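Local coordinates for protein oxalate biosynthetic component 1 (Burkholderia thailandensis, PDB 5IKY) that produces oxalate in quorum sensing-dependent oxalogenesis, combining serine hydrolase activity with an additional lyase activity in a single chain, at residues Leu687-Leu690 with Val691-Cys695; Val403-Arg406 with Lys407-Lys411; Ala170-Ala173 with Ala174-Asp177; Lys45-Ala49 with Asn50-Ala54. All blocks are in the same frame, centred on the assembly; numbering follows the deposited sequence.

Contact 1: residues Leu687-Leu690 with Val691-Cys695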
loop_
_atom_site.group_PDB
_atom_site.type_symbol
_atom_site.label_atom_id
_atom_site.label_comp_id
_atom_site.label_asym_id
_atom_site.label_seq_id
_atom_site.Cartn_x
_atom_site.Cartn_y
_atom_site.Cartn_z
ATOM N N LEU A 687 -15.086 7.171 -21.535
ATOM C CA LEU A 687 -15.650 7.791 -20.341
ATOM C C LEU A 687 -15.605 6.834 -19.157
ATOM O O LEU A 687 -15.261 7.229 -18.041
ATOM C CB LEU A 687 -17.091 8.239 -20.594
ATOM C CG LEU A 687 -17.292 9.407 -21.560
ATOM C CD1 LEU A 687 -18.766 9.578 -21.885
ATOM C CD2 LEU A 687 -16.720 10.685 -20.977
ATOM N N GLU A 688 -15.954 5.575 -19.410
ATOM C CA GLU A 688 -15.940 4.548 -18.373
ATOM C C GLU A 688 -14.530 4.337 -17.842
ATOM O O GLU A 688 -14.335 4.088 -16.655
ATOM C CB GLU A 688 -16.504 3.228 -18.907
ATOM C CG GLU A 688 -18.013 3.220 -19.099
ATOM C CD GLU A 688 -18.553 1.835 -19.409
ATOM O OE1 GLU A 688 -17.746 0.940 -19.739
ATOM O OE2 GLU A 688 -19.785 1.642 -19.317
ATOM N N TYR A 689 -13.552 4.441 -18.734
ATOM C CA TYR A 689 -12.153 4.326 -18.354
ATOM C C TYR A 689 -11.727 5.502 -17.479
ATOM O O TYR A 689 -11.112 5.315 -16.430
ATOM C CB TYR A 689 -11.269 4.239 -19.602
ATOM C CG TYR A 689 -9.789 4.393 -19.330
ATOM C CD1 TYR A 689 -9.076 3.397 -18.677
ATOM C CD2 TYR A 689 -9.103 5.530 -19.739
ATOM C CE1 TYR A 689 -7.722 3.532 -18.429
ATOM C CE2 TYR A 689 -7.750 5.674 -19.497
ATOM C CZ TYR A 689 -7.065 4.672 -18.843
ATOM O OH TYR A 689 -5.720 4.810 -18.601
ATOM N N LEU A 690 -12.073 6.712 -17.912
ATOM C CA LEU A 690 -11.675 7.928 -17.206
ATOM C C LEU A 690 -12.169 7.972 -15.761
ATOM O O LEU A 690 -11.405 8.294 -14.854
ATOM C CB LEU A 690 -12.176 9.163 -17.955
ATOM C CG LEU A 690 -11.414 9.538 -19.227
ATOM C CD1 LEU A 690 -12.097 10.699 -19.931
ATOM C CD2 LEU A 690 -9.968 9.878 -18.902
ATOM N N VAL A 691 -13.439 7.642 -15.546
ATOM C CA VAL A 691 -14.010 7.691 -14.202
ATOM C C VAL A 691 -13.496 6.550 -13.327
ATOM O O VAL A 691 -13.781 6.500 -12.131
ATOM C CB VAL A 691 -15.549 7.642 -14.234
ATOM C CG1 VAL A 691 -16.105 8.888 -14.906
ATOM C CG2 VAL A 691 -16.028 6.381 -14.938
ATOM N N GLY A 692 -12.737 5.639 -13.930
ATOM C CA GLY A 692 -12.163 4.521 -13.203
ATOM C C GLY A 692 -10.714 4.744 -12.805
ATOM O O GLY A 692 -10.138 3.947 -12.065
ATOM N N ILE A 693 -10.117 5.825 -13.300
ATOM C CA ILE A 693 -8.736 6.153 -12.955
ATOM C C ILE A 693 -8.567 6.542 -11.475
ATOM O O ILE A 693 -7.650 6.046 -10.817
ATOM C CB ILE A 693 -8.184 7.284 -13.851
ATOM C CG1 ILE A 693 -8.121 6.821 -15.307
ATOM C CG2 ILE A 693 -6.801 7.726 -13.380
ATOM C CD1 ILE A 693 -7.694 7.907 -16.268
ATOM N N PRO A 694 -9.441 7.418 -10.936
ATOM C CA PRO A 694 -9.245 7.711 -9.510
ATOM C C PRO A 694 -9.574 6.517 -8.623
ATOM O O PRO A 694 -10.511 5.778 -8.923
ATOM C CB PRO A 694 -10.224 8.863 -9.241
ATOM C CG PRO A 694 -10.598 9.391 -10.581
ATOM C CD PRO A 694 -10.543 8.217 -11.499
ATOM N N CYS A 695 -8.801 6.338 -7.556
ATOM C CA CYS A 695 -9.057 5.308 -6.551
ATOM C C CYS A 695 -9.117 3.902 -7.151
ATOM O O CYS A 695 -10.071 3.156 -6.933
ATOM C CB CYS A 695 -10.348 5.624 -5.800
ATOM S SG CYS A 695 -10.341 7.263 -5.043
#
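The Tyr-689 ring carries Ile-693 over one face. CG1 of Ile-693 stands 4.3 Å above the ring plane, displaced toward the rim, and Ile-693 CD1 reaches the rim at Tyr-689 CE2, 3.9 Å away. Tyr-689 can receive it because its CG is anti to the backbone N (chi1 168°). The same Ile-693 CD1 also lies 4.0 Å from Leu-690 CD2, and those two side chains run side by side in one direction. After Leu-690 the regular helical bonding stops. Val-691 N still gives an i+4 bond to Leu-687 O, but Gly-692 N turns to Tyr-689 O, and a type I turn from Leu-690 to Ile-693 closes with Ile-693 N on Leu-690 O at 3.2 Å. Pro-694, which has no N-H to offer, sets its CD 3.5 Å from that same Leu-690 O. Val-691 CG2 lies against two helix carbonyls, Leu-687 O and Glu-688 O, both at 3.3 Å. Glu-688 forms a salt bridge with Lys-680. The helix end is buried in the cap domain: Leu-687 and Val-691 face helix 715-734, Leu-690 meets helix 562-579, and Tyr-689 touches helix 530-541 while its ring meets that of Tyr-568 on helix 562-579.

Contact 2: residues Val403-Arg406 with Lys407-Lys411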
loop_
_atom_site.group_PDB
_atom_site.type_symbol
_atom_site.label_atom_id
_atom_site.label_comp_id
_atom_site.label_asym_id
_atom_site.label_seq_id
_atom_site.Cartn_x
_atom_site.Cartn_y
_atom_site.Cartn_z
ATOM N N VAL A 403 38.392 11.731 6.040
ATOM C CA VAL A 403 38.636 10.556 6.873
ATOM C C VAL A 403 38.980 10.879 8.339
ATOM O O VAL A 403 38.458 10.221 9.240
ATOM C CB VAL A 403 39.758 9.681 6.259
ATOM C CG1 VAL A 403 40.100 8.519 7.174
ATOM C CG2 VAL A 403 39.339 9.180 4.883
ATOM N N PRO A 404 39.846 11.884 8.591
ATOM C CA PRO A 404 40.066 12.228 10.003
ATOM C C PRO A 404 38.785 12.632 10.733
ATOM O O PRO A 404 38.606 12.277 11.898
ATOM C CB PRO A 404 41.038 13.410 9.927
ATOM C CG PRO A 404 41.781 13.191 8.666
ATOM C CD PRO A 404 40.774 12.620 7.709
ATOM N N THR A 405 37.904 13.356 10.049
ATOM C CA THR A 405 36.651 13.790 10.654
ATOM C C THR A 405 35.692 12.614 10.834
ATOM O O THR A 405 34.971 12.547 11.829
ATOM C CB THR A 405 35.968 14.891 9.819
ATOM O OG1 THR A 405 36.879 15.983 9.636
ATOM C CG2 THR A 405 34.720 15.404 10.522
ATOM N N ARG A 406 35.691 11.684 9.881
ATOM C CA ARG A 406 34.843 10.502 9.999
ATOM C C ARG A 406 35.253 9.662 11.201
ATOM O O ARG A 406 34.408 9.207 11.971
ATOM C CB ARG A 406 34.896 9.639 8.736
ATOM C CG ARG A 406 34.037 8.378 8.866
ATOM C CD ARG A 406 34.354 7.322 7.821
ATOM N NE ARG A 406 35.780 7.014 7.749
ATOM C CZ ARG A 406 36.434 6.270 8.635
ATOM N NH1 ARG A 406 35.800 5.760 9.681
ATOM N NH2 ARG A 406 37.729 6.040 8.480
ATOM N N LYS A 407 36.558 9.458 11.349
ATOM C CA LYS A 407 37.090 8.681 12.460
ATOM C C LYS A 407 36.776 9.354 13.790
ATOM O O LYS A 407 36.475 8.684 14.779
ATOM C CB LYS A 407 38.599 8.485 12.301
ATOM C CG LYS A 407 38.974 7.479 11.224
ATOM C CD LYS A 407 40.480 7.404 11.020
ATOM C CE LYS A 407 40.842 6.360 9.972
ATOM N NZ LYS A 407 42.300 6.348 9.665
ATOM N N ALA A 408 36.838 10.681 13.803
ATOM C CA ALA A 408 36.481 11.452 14.986
ATOM C C ALA A 408 35.009 11.245 15.331
ATOM O O ALA A 408 34.676 10.883 16.459
ATOM C CB ALA A 408 36.776 12.928 14.770
ATOM N N ILE A 409 34.140 11.468 14.348
ATOM C CA ILE A 409 32.697 11.301 14.513
ATOM C C ILE A 409 32.323 9.906 15.020
ATOM O O ILE A 409 31.467 9.763 15.896
ATOM C CB ILE A 409 31.955 11.572 13.184
ATOM C CG1 ILE A 409 32.008 13.062 12.839
ATOM C CG2 ILE A 409 30.512 11.103 13.260
ATOM C CD1 ILE A 409 31.365 13.408 11.510
ATOM N N ALA A 410 32.978 8.886 14.473
ATOM C CA ALA A 410 32.719 7.504 14.861
ATOM C C ALA A 410 32.983 7.277 16.347
ATOM O O ALA A 410 32.317 6.461 16.986
ATOM C CB ALA A 410 33.561 6.551 14.023
ATOM N N LYS A 411 33.954 8.002 16.895
ATOM C CA LYS A 411 34.292 7.864 18.308
ATOM C C LYS A 411 33.244 8.494 19.218
ATOM O O LYS A 411 32.915 7.944 20.269
ATOM C CB LYS A 411 35.660 8.481 18.597
ATOM C CG LYS A 411 36.812 7.493 18.552
ATOM C CD LYS A 411 37.981 7.982 19.397
ATOM C CE LYS A 411 37.497 8.706 20.650
ATOM N NZ LYS A 411 38.541 8.757 21.712
#
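Four successive i+4 backbone bonds join Val-403 through Arg-406 to Lys-407 through Ala-410, making this the first part of a regular alpha-helix. Lys-407 N to Val-403 O, at 2.9 Å, and Ile-409 N to Thr-405 O are nearly straight, with N-H...O angles of 168° and 171°, while Ala-408 N to Pro-404 O is more bent. Pro-404 lacks an N-H, which costs nothing in the first turn, where a helix makes no i-4 bond. The side chains that touch most closely belong to the neighbours Arg-406 and Lys-407. Arg-406 leaves the backbone with CG anti to N but folds back at chi3 (51°), which brings the guanidinium over its own helix; NH2 comes 3.3 Å from Lys-407 CG and 3.5 Å from Lys-407 CE. The extended Lys-407 chain touches both the guanidinium and Val-403, whose CG1 lies alongside, 3.6 Å from Lys-407 CE. Arg-406 NH2 and Lys-407 NZ stay 4.7 Å apart, and the salt bridge from Arg-406 NE to Asp-384 probably offsets part of their like charge. On another face of the helix, Thr-405 CG2 meets Ile-409 CD1 at 4.0 Å, while Thr-405 OG1 bonds to Asp-402 just before the helix. Lys-407 and Pro-404 lie at the protein surface. Inward, Ile-409 packs on Leu-427 and Ala-428 and Thr-405 on Gln-431, all of helix 418-442, and Phe-456 receives both Arg-406 and Ile-409.

Contact 3: residues Ala170-Ala173 with Ala174-Asp177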
loop_
_atom_site.group_PDB
_atom_site.type_symbol
_atom_site.label_atom_id
_atom_site.label_comp_id
_atom_site.label_asym_id
_atom_site.label_seq_id
_atom_site.Cartn_x
_atom_site.Cartn_y
_atom_site.Cartn_z
ATOM N N ALA A 170 34.230 -13.853 32.143
ATOM C CA ALA A 170 34.922 -12.811 32.892
ATOM C C ALA A 170 33.942 -11.775 33.433
ATOM O O ALA A 170 33.983 -11.430 34.615
ATOM C CB ALA A 170 35.973 -12.142 32.020
ATOM N N ASP A 171 33.066 -11.280 32.562
ATOM C CA ASP A 171 32.047 -10.312 32.959
ATOM C C ASP A 171 31.112 -10.918 33.996
ATOM O O ASP A 171 30.877 -10.335 35.055
ATOM C CB ASP A 171 31.244 -9.837 31.745
ATOM C CG ASP A 171 30.327 -8.672 32.068
ATOM O OD1 ASP A 171 29.316 -8.885 32.770
ATOM O OD2 ASP A 171 30.608 -7.546 31.606
ATOM N N ASN A 172 30.573 -12.090 33.684
ATOM C CA ASN A 172 29.677 -12.772 34.604
ATOM C C ASN A 172 29.646 -14.275 34.320
ATOM O O ASN A 172 28.938 -14.732 33.414
ATOM C CB ASN A 172 28.266 -12.179 34.515
ATOM C CG ASN A 172 27.444 -12.433 35.766
ATOM O OD1 ASN A 172 27.566 -13.476 36.405
ATOM N ND2 ASN A 172 26.598 -11.475 36.118
ATOM N N ALA A 173 30.420 -15.031 35.097
ATOM C CA ALA A 173 30.513 -16.474 34.931
ATOM C C ALA A 173 29.176 -17.186 35.242
ATOM O O ALA A 173 29.055 -18.385 35.037
ATOM C CB ALA A 173 31.642 -17.030 35.791
ATOM N N ALA A 174 28.175 -16.448 35.722
ATOM C CA ALA A 174 26.799 -16.924 35.687
ATOM C C ALA A 174 26.394 -16.960 34.221
ATOM O O ALA A 174 26.802 -17.880 33.520
ATOM C CB ALA A 174 25.866 -16.027 36.521
ATOM N N VAL A 175 25.631 -15.961 33.759
ATOM C CA VAL A 175 25.151 -15.826 32.354
ATOM C C VAL A 175 25.558 -16.932 31.368
ATOM O O VAL A 175 24.704 -17.486 30.656
ATOM C CB VAL A 175 25.604 -14.481 31.738
ATOM C CG1 VAL A 175 25.202 -14.391 30.272
ATOM C CG2 VAL A 175 25.017 -13.303 32.532
ATOM N N LEU A 176 26.849 -17.268 31.356
ATOM C CA LEU A 176 27.349 -18.446 30.643
ATOM C C LEU A 176 26.732 -19.734 31.200
ATOM O O LEU A 176 26.751 -20.776 30.555
ATOM C CB LEU A 176 28.881 -18.514 30.740
ATOM C CG LEU A 176 29.622 -19.634 30.004
ATOM C CD1 LEU A 176 29.310 -19.529 28.528
ATOM C CD2 LEU A 176 31.120 -19.526 30.244
ATOM N N ASP A 177 26.197 -19.653 32.412
ATOM C CA ASP A 177 25.688 -20.817 33.122
ATOM C C ASP A 177 24.469 -21.333 32.422
ATOM O O ASP A 177 24.300 -22.544 32.236
ATOM C CB ASP A 177 25.342 -20.463 34.587
ATOM C CG ASP A 177 24.230 -19.431 34.710
ATOM O OD1 ASP A 177 23.863 -18.808 33.691
ATOM O OD2 ASP A 177 23.690 -19.262 35.821
#
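Asn-172, Ala-173 and Ala-174 carry this tight corner between helices 162-172 and 176-181. The Asn-172 side chain reaches forward along the chain, and its OD1 accepts the N-H of Ala-174 at 3.1 Å. A side-chain carbonyl bonded to the second residue onward makes this an Asx turn. The bond is moderately bent, with an N-H...O angle of 144°, and the donor is tilted 23° from the plane of the amide carbonyl. CG of Asn-172 is anti to N (chi1 -158°), and this swings the amide round to the N-H it serves. The methyl of Ala-174 crowds the same oxygen, with its CB also 3.1 Å from Asn-172 OD1. Ala-173 forms the outer, exposed middle of the turn. Beyond it, Val-175 returns inward: its CG2 lies 4.0 Å from Asn-172 CB, and its CB is 3.7 Å from Asn-172 O. The other end of the Asn-172 amide, ND2, makes a weak hydrogen bond to Arg-122 O. That same loop lies against Val-175 through Arg-122 and Leu-123, while Asp-171 accepts from the backbone N-H groups of Ser-124 and Ser-125. Leu-176, leading into the next helix, lies on Val-165 and Arg-169 of helix 162-172.

Contact 4: residues Lys45-Ala49 with Asn50-Ala54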
loop_
_atom_site.group_PDB
_atom_site.type_symbol
_atom_site.label_atom_id
_atom_site.label_comp_id
_atom_site.label_asym_id
_atom_site.label_seq_id
_atom_site.Cartn_x
_atom_site.Cartn_y
_atom_site.Cartn_z
ATOM N N LYS A 45 39.702 -23.587 1.816
ATOM C CA LYS A 45 39.973 -22.319 1.147
ATOM C C LYS A 45 38.692 -21.715 0.578
ATOM O O LYS A 45 38.585 -20.496 0.434
ATOM C CB LYS A 45 41.021 -22.493 0.039
ATOM C CG LYS A 45 40.510 -23.144 -1.235
ATOM C CD LYS A 45 41.509 -22.978 -2.370
ATOM C CE LYS A 45 41.784 -21.508 -2.651
ATOM N NZ LYS A 45 42.741 -21.314 -3.777
ATOM N N ALA A 46 37.719 -22.566 0.265
ATOM C CA ALA A 46 36.426 -22.090 -0.215
ATOM C C ALA A 46 35.627 -21.500 0.939
ATOM O O ALA A 46 34.946 -20.488 0.782
ATOM C CB ALA A 46 35.650 -23.214 -0.883
ATOM N N LEU A 47 35.720 -22.138 2.102
ATOM C CA LEU A 47 35.059 -21.643 3.304
ATOM C C LEU A 47 35.631 -20.291 3.725
ATOM O O LEU A 47 34.885 -19.345 3.986
ATOM C CB LEU A 47 35.193 -22.649 4.449
ATOM C CG LEU A 47 34.322 -23.906 4.379
ATOM C CD1 LEU A 47 34.729 -24.901 5.451
ATOM C CD2 LEU A 47 32.852 -23.549 4.517
ATOM N N GLU A 48 36.956 -20.205 3.779
ATOM C CA GLU A 48 37.626 -18.989 4.228
ATOM C C GLU A 48 37.396 -17.828 3.264
ATOM O O GLU A 48 37.424 -16.664 3.666
ATOM C CB GLU A 48 39.124 -19.243 4.409
ATOM C CG GLU A 48 39.443 -20.266 5.487
ATOM C CD GLU A 48 40.903 -20.263 5.892
ATOM O OE1 GLU A 48 41.771 -20.381 5.004
ATOM O OE2 GLU A 48 41.182 -20.151 7.105
ATOM N N ALA A 49 37.156 -18.148 1.997
ATOM C CA ALA A 49 36.851 -17.127 0.999
ATOM C C ALA A 49 35.428 -16.609 1.175
ATOM O O ALA A 49 35.076 -15.550 0.657
ATOM C CB ALA A 49 37.044 -17.678 -0.405
ATOM N N ASN A 50 34.612 -17.360 1.907
ATOM C CA ASN A 50 33.226 -16.974 2.142
ATOM C C ASN A 50 32.964 -16.573 3.592
ATOM O O ASN A 50 31.853 -16.735 4.100
ATOM C CB ASN A 50 32.285 -18.110 1.734
ATOM C CG ASN A 50 32.195 -18.281 0.224
ATOM O OD1 ASN A 50 31.279 -17.761 -0.418
ATOM N ND2 ASN A 50 33.145 -19.012 -0.348
ATOM N N GLY A 51 33.993 -16.054 4.256
ATOM C CA GLY A 51 33.834 -15.480 5.581
ATOM C C GLY A 51 34.177 -16.386 6.750
ATOM O O GLY A 51 34.299 -15.916 7.881
ATOM N N TRP A 52 34.327 -17.682 6.491
ATOM C CA TRP A 52 34.637 -18.628 7.558
ATOM C C TRP A 52 36.028 -18.383 8.132
ATOM O O TRP A 52 36.996 -18.218 7.392
ATOM C CB TRP A 52 34.518 -20.068 7.059
ATOM C CG TRP A 52 33.105 -20.481 6.795
ATOM C CD1 TRP A 52 32.353 -20.172 5.700
ATOM C CD2 TRP A 52 32.269 -21.275 7.646
ATOM N NE1 TRP A 52 31.100 -20.725 5.815
ATOM C CE2 TRP A 52 31.023 -21.407 7.000
ATOM C CE3 TRP A 52 32.453 -21.888 8.889
ATOM C CZ2 TRP A 52 29.965 -22.129 7.554
ATOM C CZ3 TRP A 52 31.402 -22.603 9.440
ATOM C CH2 TRP A 52 30.174 -22.717 8.772
ATOM N N GLU A 53 36.111 -18.356 9.459
ATOM C CA GLU A 53 37.372 -18.109 10.146
ATOM C C GLU A 53 37.766 -19.287 11.026
ATOM O O GLU A 53 36.959 -19.777 11.817
ATOM C CB GLU A 53 37.282 -16.839 10.995
ATOM C CG GLU A 53 37.037 -15.568 10.200
ATOM C CD GLU A 53 36.905 -14.343 11.088
ATOM O OE1 GLU A 53 36.937 -14.500 12.329
ATOM O OE2 GLU A 53 36.767 -13.225 10.547
ATOM N N ALA A 54 39.006 -19.741 10.880
ATOM C CA ALA A 54 39.537 -20.782 11.751
ATOM C C ALA A 54 39.558 -20.269 13.186
ATOM O O ALA A 54 39.855 -19.099 13.431
ATOM C CB ALA A 54 40.925 -21.204 11.306
HETATM O O HOH W 1 40.685 -18.396 9.018
#
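Ala-46 offers its carbonyl oxygen to the side chain of Asn-50: ND2 reaches Ala-46 O at 2.6 Å with an angle of 161° at the hydrogen, and the oxygen lies in the plane of the Asn-50 amide. The amide is held from its other end too, because Asn-50 OD1 accepts from Gly-249 N. At Leu-47 the carbonyl takes two N-H groups from opposite faces of its plane, Asn-50 N at 2.9 Å from Leu-47 O and Trp-52 N at 3.1 Å. The second of these is a 6→1 bond spanning Gly-51, whose positive phi supplies the left-handed residue; together with the apolar pairing of Leu-47 and Trp-52, this makes the helix end Schellman-like, although Gly-51 N stands 3.5 Å from Glu-48 O, too long to count as the companion 5→2 bond. In the apolar pairing Leu-47 CD2 makes a CH-pi contact with the Trp-52 five-membered ring, 3.5 Å from its centroid and only 9° off the normal. Trp-52 CG lies anti to its carbonyl carbon, beside the backbone N (chi1 -70°), where the indole meets Leu-47. Glu-48 follows, with a CA-H...O contact to the Trp-52 carbonyl, Glu-48 CA to Trp-52 O being 3.3 Å. Its carboxylate continues through a water that donates to Glu-48 OE2 at 2.6 Å and accepts from Ala-54 N. Strand 53-55 runs antiparallel to strand 190-192, with Trp-52 and Ala-54 on His-191. Leu-47 and Trp-52 share Ile-246 of strand 246-248, and Ala-46 and Leu-47 rest on Leu-237 of strand 235-237.

Each contact is local, closing a single turn of chain, so the four follow one another without nesting or crossing. From the N terminus, contact 4 comes first, carrying helix 37-49 into strand 53-55 of a three-stranded antiparallel sheet. Contact 3 turns helix 162-172 into helix 176-181 within the same N-terminal domain, about 30 Å away between centres. Contact 2 starts helix 403-415, which in sequence lies between strands 375-380 and 446-451 of the parallel sheet. Contact 1 ends helix 682-690 in the cap domain, across the chain's centre from the other three and about 67 Å from contact 3 between centres. None touches another.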